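Local coordinates for protein (endonuclease) (Salmonella typhimurium, PDB 1BYR) that is an endonuclease of the PLD-like family, an alpha/beta protein whose chain pairs with a second copy of itself, at residues S29-A34 / S136-W141; K57-E62 / D143-G148; T104-S109 / E122-I127; S21-A26 / V47-R52; D41-L46 / N75-S80. One frame throughout, in Å; residues are numbered along the deposited sequence.

Contact 1. Residues S29-A34 / S136-W141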
# COMPACT_ATOMS: atom_id res chain seq x y z
N SER A 29 -5.81 13.05 -16.94
CA SER A 29 -6.35 13.10 -15.57
C SER A 29 -5.55 12.41 -14.48
O SER A 29 -4.73 11.53 -14.73
CB SER A 29 -7.78 12.53 -15.55
OG SER A 29 -7.80 11.18 -15.98
N ILE A 30 -5.82 12.86 -13.26
CA ILE A 30 -5.19 12.32 -12.07
C ILE A 30 -6.25 12.37 -10.98
O ILE A 30 -6.83 13.42 -10.71
CB ILE A 30 -4.00 13.18 -11.63
CG1 ILE A 30 -2.82 12.98 -12.58
CG2 ILE A 30 -3.57 12.79 -10.21
CD1 ILE A 30 -1.53 13.58 -12.07
N ARG A 31 -6.52 11.22 -10.37
CA ARG A 31 -7.48 11.13 -9.27
C ARG A 31 -6.65 10.52 -8.16
O ARG A 31 -6.29 9.36 -8.23
CB ARG A 31 -8.64 10.20 -9.64
CG ARG A 31 -9.63 10.80 -10.65
CD ARG A 31 -10.19 12.12 -10.16
NE ARG A 31 -11.12 12.72 -11.12
CZ ARG A 31 -10.82 13.74 -11.92
NH1 ARG A 31 -9.61 14.29 -11.89
NH2 ARG A 31 -11.74 14.21 -12.75
N MET A 32 -6.33 11.32 -7.14
CA MET A 32 -5.48 10.87 -6.04
C MET A 32 -6.15 10.74 -4.67
O MET A 32 -7.03 11.53 -4.31
CB MET A 32 -4.29 11.83 -5.92
CG MET A 32 -3.25 11.47 -4.87
SD MET A 32 -1.97 12.72 -4.92
CE MET A 32 -0.65 12.00 -4.11
N MET A 33 -5.72 9.72 -3.92
CA MET A 33 -6.21 9.45 -2.57
C MET A 33 -4.95 9.41 -1.72
O MET A 33 -3.96 8.77 -2.09
CB MET A 33 -6.87 8.05 -2.48
CG MET A 33 -8.06 7.80 -3.42
SD MET A 33 -8.83 6.16 -3.16
CE MET A 33 -9.96 6.49 -1.83
N ALA A 34 -4.97 10.07 -0.57
CA ALA A 34 -3.80 10.06 0.28
C ALA A 34 -4.14 10.09 1.75
O ALA A 34 -5.19 10.58 2.14
CB ALA A 34 -2.91 11.24 -0.05
N SER A 136 -12.43 0.61 -11.65
CA SER A 136 -12.84 0.09 -10.35
C SER A 136 -12.25 0.99 -9.25
O SER A 136 -12.94 1.38 -8.29
CB SER A 136 -12.34 -1.34 -10.14
OG SER A 136 -12.36 -1.65 -8.76
N PHE A 137 -10.98 1.33 -9.39
CA PHE A 137 -10.32 2.19 -8.42
C PHE A 137 -10.99 3.55 -8.41
O PHE A 137 -11.09 4.20 -7.36
CB PHE A 137 -8.84 2.33 -8.73
CG PHE A 137 -7.96 1.52 -7.82
CD1 PHE A 137 -7.58 2.01 -6.59
CD2 PHE A 137 -7.50 0.27 -8.21
CE1 PHE A 137 -6.76 1.28 -5.75
CE2 PHE A 137 -6.68 -0.48 -7.37
CZ PHE A 137 -6.31 0.03 -6.14
N LEU A 138 -11.44 4.00 -9.58
CA LEU A 138 -12.12 5.29 -9.71
C LEU A 138 -13.41 5.33 -8.88
O LEU A 138 -13.72 6.34 -8.25
CB LEU A 138 -12.45 5.56 -11.19
CG LEU A 138 -12.62 7.04 -11.55
CD1 LEU A 138 -11.27 7.76 -11.47
CD2 LEU A 138 -13.22 7.17 -12.95
N GLU A 139 -14.16 4.23 -8.88
CA GLU A 139 -15.38 4.16 -8.09
C GLU A 139 -15.02 4.31 -6.61
O GLU A 139 -15.75 4.92 -5.84
CB GLU A 139 -16.08 2.83 -8.33
CG GLU A 139 -16.74 2.70 -9.69
CD GLU A 139 -17.33 1.32 -9.89
OE1 GLU A 139 -16.95 0.40 -9.14
OE2 GLU A 139 -18.18 1.14 -10.80
N HIS A 140 -13.88 3.74 -6.24
CA HIS A 140 -13.37 3.80 -4.86
C HIS A 140 -13.00 5.25 -4.55
O HIS A 140 -13.29 5.76 -3.47
CB HIS A 140 -12.13 2.90 -4.77
CG HIS A 140 -11.49 2.84 -3.41
ND1 HIS A 140 -12.14 2.33 -2.30
CD2 HIS A 140 -10.22 3.10 -3.02
CE1 HIS A 140 -11.29 2.30 -1.28
NE2 HIS A 140 -10.13 2.75 -1.70
N TRP A 141 -12.35 5.90 -5.50
CA TRP A 141 -11.94 7.30 -5.34
C TRP A 141 -13.17 8.22 -5.26
O TRP A 141 -13.26 9.11 -4.40
CB TRP A 141 -11.07 7.73 -6.53
CG TRP A 141 -10.64 9.16 -6.46
CD1 TRP A 141 -9.50 9.64 -5.92
CD2 TRP A 141 -11.41 10.30 -6.87
NE1 TRP A 141 -9.50 11.02 -5.96
CE2 TRP A 141 -10.66 11.45 -6.54
CE3 TRP A 141 -12.66 10.46 -7.48
CZ2 TRP A 141 -11.12 12.75 -6.80
CZ3 TRP A 141 -13.12 11.76 -7.74
CH2 TRP A 141 -12.34 12.88 -7.39

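Contact 2. Residues K57-E62 / D143-G148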
# COMPACT_ATOMS: atom_id res chain seq x y z
N LYS A 57 -7.68 15.98 -9.34
CA LYS A 57 -8.58 16.09 -8.19
C LYS A 57 -8.04 15.17 -7.08
O LYS A 57 -7.62 14.03 -7.33
CB LYS A 57 -10.01 15.70 -8.58
CG LYS A 57 -10.69 16.73 -9.48
CD LYS A 57 -12.18 16.48 -9.60
CE LYS A 57 -12.79 17.29 -10.74
NZ LYS A 57 -14.25 16.99 -10.92
N ILE A 58 -8.04 15.67 -5.85
CA ILE A 58 -7.48 14.93 -4.72
C ILE A 58 -8.34 14.88 -3.46
O ILE A 58 -8.94 15.87 -3.05
CB ILE A 58 -6.12 15.57 -4.34
CG1 ILE A 58 -5.30 15.80 -5.61
CG2 ILE A 58 -5.36 14.70 -3.34
CD1 ILE A 58 -4.02 16.58 -5.39
N VAL A 59 -8.43 13.69 -2.84
CA VAL A 59 -9.17 13.54 -1.59
C VAL A 59 -8.21 12.92 -0.60
O VAL A 59 -7.63 11.87 -0.87
CB VAL A 59 -10.40 12.61 -1.71
CG1 VAL A 59 -11.52 13.35 -2.37
CG2 VAL A 59 -10.04 11.36 -2.49
N ILE A 60 -8.02 13.59 0.54
CA ILE A 60 -7.10 13.09 1.55
C ILE A 60 -7.76 12.90 2.90
O ILE A 60 -8.84 13.43 3.17
CB ILE A 60 -5.92 14.06 1.71
CG1 ILE A 60 -6.38 15.34 2.41
CG2 ILE A 60 -5.36 14.41 0.33
CD1 ILE A 60 -5.29 16.43 2.51
N ASP A 61 -7.11 12.12 3.76
CA ASP A 61 -7.59 11.88 5.11
C ASP A 61 -7.57 13.19 5.88
O ASP A 61 -6.58 13.94 5.82
CB ASP A 61 -6.69 10.87 5.82
CG ASP A 61 -7.17 10.59 7.22
OD1 ASP A 61 -8.22 9.94 7.36
OD2 ASP A 61 -6.48 11.02 8.17
N GLU A 62 -8.64 13.47 6.62
CA GLU A 62 -8.73 14.71 7.38
C GLU A 62 -7.95 14.75 8.69
O GLU A 62 -7.11 15.64 8.88
CB GLU A 62 -10.20 15.03 7.67
CG GLU A 62 -10.42 16.44 8.19
CD GLU A 62 -11.89 16.78 8.29
OE1 GLU A 62 -12.63 16.59 7.29
OE2 GLU A 62 -12.31 17.24 9.38
N ASP A 143 -16.30 7.55 -4.41
CA ASP A 143 -17.08 7.37 -3.19
C ASP A 143 -16.48 8.16 -2.03
O ASP A 143 -17.20 8.76 -1.24
CB ASP A 143 -17.14 5.89 -2.82
CG ASP A 143 -17.96 5.65 -1.59
OD1 ASP A 143 -19.20 5.62 -1.72
OD2 ASP A 143 -17.37 5.52 -0.50
N ARG A 144 -15.16 8.16 -1.92
CA ARG A 144 -14.47 8.88 -0.85
C ARG A 144 -14.53 10.39 -1.11
O ARG A 144 -14.73 11.16 -0.19
CB ARG A 144 -13.02 8.43 -0.76
CG ARG A 144 -12.79 7.15 0.10
CD ARG A 144 -13.86 6.07 -0.10
NE ARG A 144 -13.47 4.80 0.54
CZ ARG A 144 -14.20 3.68 0.52
NH1 ARG A 144 -15.38 3.66 -0.09
NH2 ARG A 144 -13.74 2.57 1.09
N TRP A 145 -14.35 10.79 -2.36
CA TRP A 145 -14.41 12.21 -2.73
C TRP A 145 -15.79 12.80 -2.43
O TRP A 145 -15.92 13.86 -1.82
CB TRP A 145 -14.09 12.36 -4.23
CG TRP A 145 -14.44 13.70 -4.81
CD1 TRP A 145 -15.60 14.04 -5.46
CD2 TRP A 145 -13.61 14.87 -4.85
NE1 TRP A 145 -15.54 15.34 -5.88
CE2 TRP A 145 -14.34 15.88 -5.52
CE3 TRP A 145 -12.33 15.16 -4.38
CZ2 TRP A 145 -13.82 17.16 -5.73
CZ3 TRP A 145 -11.82 16.45 -4.59
CH2 TRP A 145 -12.56 17.42 -5.26
N ASN A 146 -16.83 12.08 -2.84
CA ASN A 146 -18.20 12.52 -2.63
C ASN A 146 -18.59 12.84 -1.19
O ASN A 146 -19.54 13.59 -0.97
CB ASN A 146 -19.18 11.49 -3.22
CG ASN A 146 -19.13 11.46 -4.74
OD1 ASN A 146 -18.54 12.34 -5.36
ND2 ASN A 146 -19.75 10.46 -5.33
N GLN A 147 -17.87 12.30 -0.22
CA GLN A 147 -18.20 12.61 1.16
C GLN A 147 -17.11 13.43 1.82
O GLN A 147 -16.96 13.44 3.05
CB GLN A 147 -18.45 11.33 1.97
CG GLN A 147 -17.33 10.34 1.92
CD GLN A 147 -17.81 8.98 2.32
OE1 GLN A 147 -18.40 8.79 3.38
NE2 GLN A 147 -17.57 8.00 1.47
N GLY A 148 -16.33 14.12 0.99
CA GLY A 148 -15.25 14.95 1.49
C GLY A 148 -15.67 16.40 1.62
O GLY A 148 -16.75 16.80 1.15

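Contact 3. Residues T104-S109 / E122-I127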
# COMPACT_ATOMS: atom_id res chain seq x y z
N THR A 104 -4.41 3.92 -15.62
CA THR A 104 -3.22 3.54 -14.86
C THR A 104 -3.41 3.76 -13.37
O THR A 104 -4.05 4.73 -12.95
CB THR A 104 -1.99 4.31 -15.36
OG1 THR A 104 -1.57 3.73 -16.61
CG2 THR A 104 -0.85 4.25 -14.36
N VAL A 105 -2.88 2.85 -12.55
CA VAL A 105 -3.03 2.95 -11.10
C VAL A 105 -1.72 2.76 -10.34
O VAL A 105 -1.03 1.75 -10.50
CB VAL A 105 -4.04 1.86 -10.55
CG1 VAL A 105 -4.15 1.95 -9.01
CG2 VAL A 105 -5.41 2.02 -11.21
N GLU A 106 -1.38 3.74 -9.51
CA GLU A 106 -0.20 3.64 -8.67
C GLU A 106 -0.78 3.30 -7.31
O GLU A 106 -1.81 3.86 -6.93
CB GLU A 106 0.54 4.99 -8.57
CG GLU A 106 1.78 4.98 -7.68
CD GLU A 106 1.47 5.16 -6.20
OE1 GLU A 106 0.48 5.83 -5.87
OE2 GLU A 106 2.22 4.61 -5.36
N THR A 107 -0.15 2.38 -6.58
CA THR A 107 -0.61 2.03 -5.24
C THR A 107 0.50 1.32 -4.51
O THR A 107 1.58 1.11 -5.07
CB THR A 107 -1.89 1.17 -5.24
OG1 THR A 107 -2.40 1.10 -3.91
CG2 THR A 107 -1.59 -0.26 -5.74
N GLY A 108 0.28 0.95 -3.25
CA GLY A 108 1.31 0.29 -2.47
C GLY A 108 1.31 0.78 -1.03
O GLY A 108 0.29 1.26 -0.54
N SER A 109 2.44 0.66 -0.34
CA SER A 109 2.51 1.13 1.04
C SER A 109 2.92 2.60 1.13
O SER A 109 2.61 3.29 2.10
CB SER A 109 3.51 0.29 1.84
OG SER A 109 4.85 0.62 1.51
N GLU A 122 9.47 0.77 1.96
CA GLU A 122 8.18 0.87 1.30
C GLU A 122 8.28 0.26 -0.08
O GLU A 122 9.36 -0.04 -0.57
CB GLU A 122 7.75 2.34 1.07
CG GLU A 122 7.94 3.29 2.21
CD GLU A 122 6.73 3.39 3.09
OE1 GLU A 122 5.78 2.61 2.89
OE2 GLU A 122 6.72 4.26 3.98
N ASN A 123 7.12 0.09 -0.70
CA ASN A 123 7.06 -0.39 -2.06
C ASN A 123 5.95 0.41 -2.73
O ASN A 123 4.95 0.75 -2.10
CB ASN A 123 6.74 -1.89 -2.13
CG ASN A 123 5.31 -2.21 -1.72
OD1 ASN A 123 5.01 -2.34 -0.54
ND2 ASN A 123 4.43 -2.33 -2.69
N ALA A 124 6.16 0.76 -3.99
CA ALA A 124 5.15 1.44 -4.77
C ALA A 124 5.09 0.72 -6.09
O ALA A 124 6.14 0.36 -6.65
CB ALA A 124 5.54 2.94 -5.01
N VAL A 125 3.88 0.45 -6.58
CA VAL A 125 3.73 -0.20 -7.86
C VAL A 125 2.88 0.67 -8.77
O VAL A 125 2.00 1.40 -8.32
CB VAL A 125 3.06 -1.59 -7.74
CG1 VAL A 125 3.93 -2.51 -6.90
CG2 VAL A 125 1.67 -1.46 -7.14
N VAL A 126 3.20 0.63 -10.07
CA VAL A 126 2.41 1.36 -11.04
C VAL A 126 1.92 0.34 -12.05
O VAL A 126 2.72 -0.29 -12.74
CB VAL A 126 3.22 2.47 -11.76
CG1 VAL A 126 2.35 3.12 -12.82
CG2 VAL A 126 3.68 3.53 -10.75
N ILE A 127 0.61 0.13 -12.07
CA ILE A 127 -0.03 -0.82 -12.98
C ILE A 127 -0.53 -0.03 -14.17
O ILE A 127 -1.55 0.66 -14.09
CB ILE A 127 -1.22 -1.55 -12.29
CG1 ILE A 127 -0.75 -2.18 -10.97
CG2 ILE A 127 -1.79 -2.63 -13.21
CD1 ILE A 127 -1.87 -2.51 -10.00

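Contact 4. Residues S21-A26 / V47-R52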
# COMPACT_ATOMS: atom_id res chain seq x y z
N SER A 21 7.17 9.50 -11.78
CA SER A 21 7.00 9.09 -13.17
C SER A 21 5.53 8.94 -13.54
O SER A 21 5.11 9.29 -14.64
CB SER A 21 7.72 7.76 -13.43
OG SER A 21 7.47 7.27 -14.74
N ALA A 22 4.74 8.42 -12.62
CA ALA A 22 3.32 8.25 -12.88
C ALA A 22 2.63 9.61 -13.00
O ALA A 22 1.82 9.82 -13.89
CB ALA A 22 2.67 7.41 -11.77
N ILE A 23 2.95 10.53 -12.10
CA ILE A 23 2.33 11.84 -12.14
C ILE A 23 2.78 12.59 -13.39
O ILE A 23 1.97 13.19 -14.09
CB ILE A 23 2.66 12.64 -10.86
CG1 ILE A 23 2.03 11.93 -9.66
CG2 ILE A 23 2.14 14.09 -10.98
CD1 ILE A 23 2.65 12.32 -8.32
N ASP A 24 4.07 12.51 -13.68
CA ASP A 24 4.65 13.17 -14.85
C ASP A 24 4.10 12.63 -16.17
O ASP A 24 4.20 13.30 -17.20
CB ASP A 24 6.16 12.98 -14.85
CG ASP A 24 6.86 13.87 -13.85
OD1 ASP A 24 6.23 14.82 -13.32
OD2 ASP A 24 8.06 13.62 -13.61
N SER A 25 3.55 11.43 -16.14
CA SER A 25 3.01 10.80 -17.35
C SER A 25 1.58 11.19 -17.69
O SER A 25 1.14 10.98 -18.82
CB SER A 25 3.06 9.28 -17.21
OG SER A 25 1.85 8.78 -16.63
N ALA A 26 0.86 11.74 -16.73
CA ALA A 26 -0.53 12.11 -16.95
C ALA A 26 -0.72 13.14 -18.06
O ALA A 26 -0.13 14.23 -18.04
CB ALA A 26 -1.15 12.64 -15.66
N VAL A 47 1.16 19.96 -9.27
CA VAL A 47 0.86 21.28 -9.84
C VAL A 47 1.46 21.43 -11.23
O VAL A 47 0.91 22.15 -12.08
CB VAL A 47 1.36 22.41 -8.91
CG1 VAL A 47 0.99 22.11 -7.46
CG2 VAL A 47 2.84 22.59 -9.05
N ALA A 48 2.58 20.76 -11.51
CA ALA A 48 3.15 20.84 -12.85
C ALA A 48 2.19 20.12 -13.80
O ALA A 48 2.06 20.49 -14.96
CB ALA A 48 4.52 20.19 -12.91
N ALA A 49 1.52 19.09 -13.29
CA ALA A 49 0.55 18.36 -14.11
C ALA A 49 -0.62 19.28 -14.44
O ALA A 49 -1.05 19.37 -15.59
CB ALA A 49 0.05 17.13 -13.35
N LYS A 50 -1.14 19.96 -13.44
CA LYS A 50 -2.24 20.91 -13.64
C LYS A 50 -1.87 21.94 -14.72
O LYS A 50 -2.63 22.20 -15.65
CB LYS A 50 -2.57 21.61 -12.32
CG LYS A 50 -3.66 22.67 -12.43
CD LYS A 50 -5.04 22.05 -12.35
CE LYS A 50 -6.12 23.11 -12.50
NZ LYS A 50 -5.58 24.32 -13.17
N LYS A 51 -0.68 22.52 -14.59
CA LYS A 51 -0.19 23.51 -15.54
C LYS A 51 -0.14 22.93 -16.95
O LYS A 51 -0.30 23.65 -17.93
CB LYS A 51 1.21 24.00 -15.12
CG LYS A 51 1.20 24.89 -13.89
CD LYS A 51 2.59 25.41 -13.58
CE LYS A 51 2.59 26.36 -12.39
NZ LYS A 51 3.90 26.40 -11.65
N ARG A 52 0.08 21.63 -17.04
CA ARG A 52 0.11 20.95 -18.33
C ARG A 52 -1.32 20.82 -18.88
O ARG A 52 -1.51 20.42 -20.01
CB ARG A 52 0.69 19.53 -18.18
CG ARG A 52 2.19 19.43 -18.30
CD ARG A 52 2.60 18.04 -18.79
NE ARG A 52 1.99 16.94 -18.05
CZ ARG A 52 2.36 16.56 -16.83
NH1 ARG A 52 3.36 17.19 -16.21
NH2 ARG A 52 1.77 15.53 -16.24
O HOH W 1 3.80 16.19 -13.56

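Contact 5. Residues D41-L46 / N75-S80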
# COMPACT_ATOMS: atom_id res chain seq x y z
N ASP A 41 8.08 17.45 -3.12
CA ASP A 41 8.37 16.95 -4.46
C ASP A 41 7.09 16.46 -5.17
O ASP A 41 6.90 16.69 -6.37
CB ASP A 41 9.37 15.81 -4.38
CG ASP A 41 8.80 14.57 -3.74
OD1 ASP A 41 8.48 14.61 -2.53
OD2 ASP A 41 8.65 13.55 -4.45
N ILE A 42 6.24 15.76 -4.42
CA ILE A 42 4.97 15.24 -4.95
C ILE A 42 4.04 16.41 -5.30
O ILE A 42 3.38 16.40 -6.36
CB ILE A 42 4.27 14.32 -3.89
CG1 ILE A 42 5.18 13.14 -3.53
CG2 ILE A 42 2.94 13.78 -4.43
CD1 ILE A 42 5.47 12.23 -4.69
N MET A 43 3.96 17.40 -4.42
CA MET A 43 3.11 18.57 -4.66
C MET A 43 3.55 19.34 -5.90
O MET A 43 2.73 19.72 -6.73
CB MET A 43 3.12 19.50 -3.45
CG MET A 43 2.82 18.78 -2.12
SD MET A 43 1.29 17.77 -2.15
CE MET A 43 1.70 16.54 -0.83
N LYS A 44 4.85 19.55 -6.04
CA LYS A 44 5.38 20.27 -7.19
C LYS A 44 5.03 19.56 -8.47
O LYS A 44 4.69 20.20 -9.48
CB LYS A 44 6.90 20.39 -7.10
CG LYS A 44 7.35 21.48 -6.15
CD LYS A 44 8.86 21.51 -6.06
CE LYS A 44 9.29 21.91 -4.68
NZ LYS A 44 10.54 22.71 -4.78
N ALA A 45 5.11 18.23 -8.44
CA ALA A 45 4.78 17.41 -9.60
C ALA A 45 3.28 17.48 -9.95
O ALA A 45 2.92 17.54 -11.12
CB ALA A 45 5.21 15.95 -9.37
N LEU A 46 2.42 17.47 -8.94
CA LEU A 46 0.98 17.53 -9.17
C LEU A 46 0.61 18.87 -9.80
O LEU A 46 -0.16 18.92 -10.77
CB LEU A 46 0.21 17.32 -7.85
CG LEU A 46 0.27 15.90 -7.29
CD1 LEU A 46 -0.08 15.91 -5.79
CD2 LEU A 46 -0.67 15.00 -8.07
N ASN A 75 -2.34 24.01 1.16
CA ASN A 75 -2.45 25.41 0.71
C ASN A 75 -1.81 25.56 -0.67
O ASN A 75 -2.37 26.18 -1.58
CB ASN A 75 -1.76 26.36 1.70
CG ASN A 75 -2.62 26.66 2.93
OD1 ASN A 75 -2.12 27.18 3.94
ND2 ASN A 75 -3.89 26.34 2.85
N TYR A 76 -0.62 24.98 -0.82
CA TYR A 76 0.08 25.02 -2.10
C TYR A 76 -0.80 24.42 -3.20
O TYR A 76 -0.94 25.00 -4.28
CB TYR A 76 1.39 24.23 -1.98
CG TYR A 76 2.19 24.17 -3.25
CD1 TYR A 76 2.69 25.32 -3.83
CD2 TYR A 76 2.43 22.96 -3.87
CE1 TYR A 76 3.43 25.27 -5.00
CE2 TYR A 76 3.16 22.89 -5.04
CZ TYR A 76 3.65 24.05 -5.60
OH TYR A 76 4.37 23.98 -6.77
N ILE A 77 -1.41 23.28 -2.93
CA ILE A 77 -2.26 22.61 -3.90
C ILE A 77 -3.54 23.41 -4.25
O ILE A 77 -3.86 23.58 -5.43
CB ILE A 77 -2.65 21.18 -3.40
CG1 ILE A 77 -1.39 20.32 -3.32
CG2 ILE A 77 -3.67 20.55 -4.32
CD1 ILE A 77 -0.79 19.97 -4.66
N ALA A 78 -4.26 23.90 -3.24
CA ALA A 78 -5.47 24.67 -3.51
C ALA A 78 -5.17 25.96 -4.29
O ALA A 78 -5.91 26.33 -5.20
CB ALA A 78 -6.18 25.00 -2.21
N ASN A 79 -4.08 26.64 -3.94
CA ASN A 79 -3.67 27.88 -4.60
C ASN A 79 -3.46 27.70 -6.10
O ASN A 79 -3.52 28.66 -6.86
CB ASN A 79 -2.39 28.43 -3.98
CG ASN A 79 -2.61 29.00 -2.60
OD1 ASN A 79 -3.68 29.54 -2.29
ND2 ASN A 79 -1.61 28.89 -1.75
N SER A 80 -3.20 26.46 -6.51
CA SER A 80 -2.98 26.13 -7.92
C SER A 80 -4.27 25.80 -8.68
O SER A 80 -4.22 25.50 -9.86
CB SER A 80 -2.03 24.95 -8.05
OG SER A 80 -0.77 25.27 -7.50

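Contact 1. Residues S29-A34 / S136-W141
Arg31 lays its CD atom over one face of the Trp141 indole, 3.5 Å from the centroid of the six-membered ring and 10° off its normal, which defines a CH-pi contact. The bend at chi2 of Arg31 (-56°) folds the chain across the ring. The guanidinium is turned aside to a salt bridge with Asp55 and a bond to its neighbour Ile30 O, so that its cation-pi term with the indole is long and at most weak. Leu138 CD1 touches the same chain further back, 3.6 Å from Arg31 CG. Trp141 reaches the strand because its CG stands anti to the backbone N (chi1 179°). NE1 then donates to Met32 O at 3.0 Å, with the acceptor in the indole plane but the donor well above the carbonyl plane. Met33 crosses the indole at a slant, its CG 3.4 Å from Trp141 CD1. It crosses His140 at about a right angle, SD lying 3.4 Å from His140 CD2 in an oblique sulfur-aromatic approach. His140 NE2 is held by Asp95, while Tyr9 of the second subunit stacks on its ring. Together these contacts seat helix 131-146 on one face of the mixed sheet, the helix-on-sheet layering of an alpha/beta PLD-like domain.

Contact 2. Residues K57-E62 / D143-G148
Val59 and Trp145 form the apolar centre of this contact, where their CA atoms come within 5.5 Å. The valine side chain meets the benzene edge of the indole at about a right angle, although the model brings CG1 too near CE3 for that spacing to be trusted. A chi1 of 166° extends the Trp145 ring to the strand. Flanking it, the aliphatic part of Lys57 approaches loosely, CD lying 4.3 Å from CZ2 of Trp145.

One polar atom meets the same ring at its rim: Ile58 O lies in the indole plane, 3.3 Å from Trp145 CZ3. No hydrogen bond joins the two segments. Within 143-148, Gln147 NE2 donates to Asp143 O at 2.8 Å, across the end of the helix.

The charged end of Arg144 leads away from the strand. Its NH1 makes a salt bridge to Asp143 OD2 at 2.8 Å and a second one to Glu12 of the other subunit, tying this helix to the dimer interface.

Around Trp145, Trp141 stacks on the ring and Arg85 adds a cation-pi contact. With its indole edge resting on Val59 and Ile58 of strand 55-61, the C-terminal end of helix 131-146 is layered on the central sheet of an alpha/beta domain.

Contact 3. Residues T104-S109 / E122-I127
Strands 104-108 and 122-127 run antiparallel (165°), their axes 4.6 Å apart at closest approach, with Val105-Ile127 and Thr107-Val125 as hydrogen-bonded pairs and Glu106-Val126 and Gly108-Ala124 as non-hydrogen-bonded ones. They are neighbours in the mixed central sheet of the PLD-like domain, joined by a connection that carries helix 114-118. Most of the bonds are nearly straight, Val125 N reaching Thr107 O at 2.8 Å and 178°; that from Ser109 N to Asn123 O is more bent.

On one face, Thr107 and Val125 stand side by side, their CG2 atoms 3.7 Å apart. That face also carries Val105 and Ile127, both touched by helix 131-146. On the other, chi1 sets Glu106 CG 3.9 Å from Val126 CG2, and the bend at chi2 (-83°) turns the carboxylate, leaving OE2 3.7 Å from Ala124 CB. Thr104 CG2 meets Val126 CG1 at 3.7 Å; helix 14-25 packs here. Gly108 has a positive phi.

The second subunit meets the Thr107/Val125 face, where its Asn123 bonds Thr107 OG1. Further along, Glu122 OE1 bonds its His94 and Ser109 packs on its Lys96, the histidine and lysine of the family's HKD signature. Ser109 OG, just past strand 104-108, holds strand 122-128 by two bonds: it donates to the anti lone pair of Glu122 OE1 at 2.6 Å and accepts from Asn123 N at 3.2 Å.

Contact 4. Residues S21-A26 / V47-R52
Ala26 O is gripped by two nitrogens of one guanidinium: Arg52 NH2 donates to it at 2.9 Å, with an N-H...O angle of 165°, and Arg52 NE adds a weak bond at 3.4 Å. The NH2 bond lies in the carbonyl plane, on a lone pair, and Ala26 O is equally in the plane of the guanidinium. Such a grip joins the C-terminal ends of helices 14-25 and 40-51 of the alpha/beta domain, which are separated along the chain by strand 29-34.

NH2 has a second carbonyl at its edge, Ile23 O, bonded weakly at 3.2 Å. Asp24 O sits over one face of the guanidinium, 3.4 Å from NH2, at an angle too poor for a bond, and Ala49 CA lies over the opposite face. The bend at chi3 of Arg52 (-50°) folds the chain back so that the flat group slips between the two helices. Positive charge beside the carbonyl end of helix 14-25 is probably favourable electrostatically.

Beside the arginine the packing is loose and apolar, with Ile23 CG2 4.4 Å from Ala49 CB. Ile23 also touches Ile98 of strand 97-100. Asp24 answers the arginine through a water, which donates to Asp24 OD1 at 2.8 Å and accepts from Arg52 NH1 at 2.9 Å.

Contact 5. Residues D41-L46 / N75-S80
Met43 sets its CB against the rim of Tyr76, 3.6 Å from CD2 and lying near the ring plane. Beyond CB the chain turns at chi2 (-52°), which swings the sulfur round. SD then meets Ile77, 3.9 Å from CG1, the two side chains meeting at about a right angle. CE, the tip, heads away from helix 68-79, and Phe37 of a nearby loop touches the side chains of both Met43 and Ile77.

Tyr76 presents its edge rather than its face to helix 40-51. Its extended first torsion (chi1 179°) throws the ring across to the other helix; CE2 lies 3.6 Å from Met43 O, and OH comes to 3.9 Å from Lys44 CG. No hydrogen bond crosses the contact. One turn on from Met43, Leu46 CB approaches Ile77 CD1 at 4.3 Å, a looser apolar touch.

The axes of the helical segments 41-46 and 75-79 run almost exactly parallel, 3° apart in direction and 10.0 Å apart at closest approach. Parallel neighbouring helices are what two successive beta-alpha-beta crossovers produce: helix 40-51 links strands 29-34 and 55-61, and helix 68-79 links strands 55-61 and 84-87, all three strands running the same way in the alpha/beta sheet.

Overall arrangement
From the N terminus, helix 14-25 opens contact 4, which closes on the end of helix 40-51 after a short loop. That loop crosses contacts 1 and 5, which open at strand 29-34 and within helix 40-51. Contact 5 closes at helix 68-79, nested inside contact 1, and crosses contact 2, which opens at strand 55-61. Contact 3 then closes a short loop between strands 104-108 and 122-128, nested inside both contacts 1 and 2. Helix 131-146 finally closes contact 1, then contact 2, whose loops cross. Contacts 4 and 5 thus join three helices on one face of the sheet; contacts 1 and 2 bring helix 131-146 to the other.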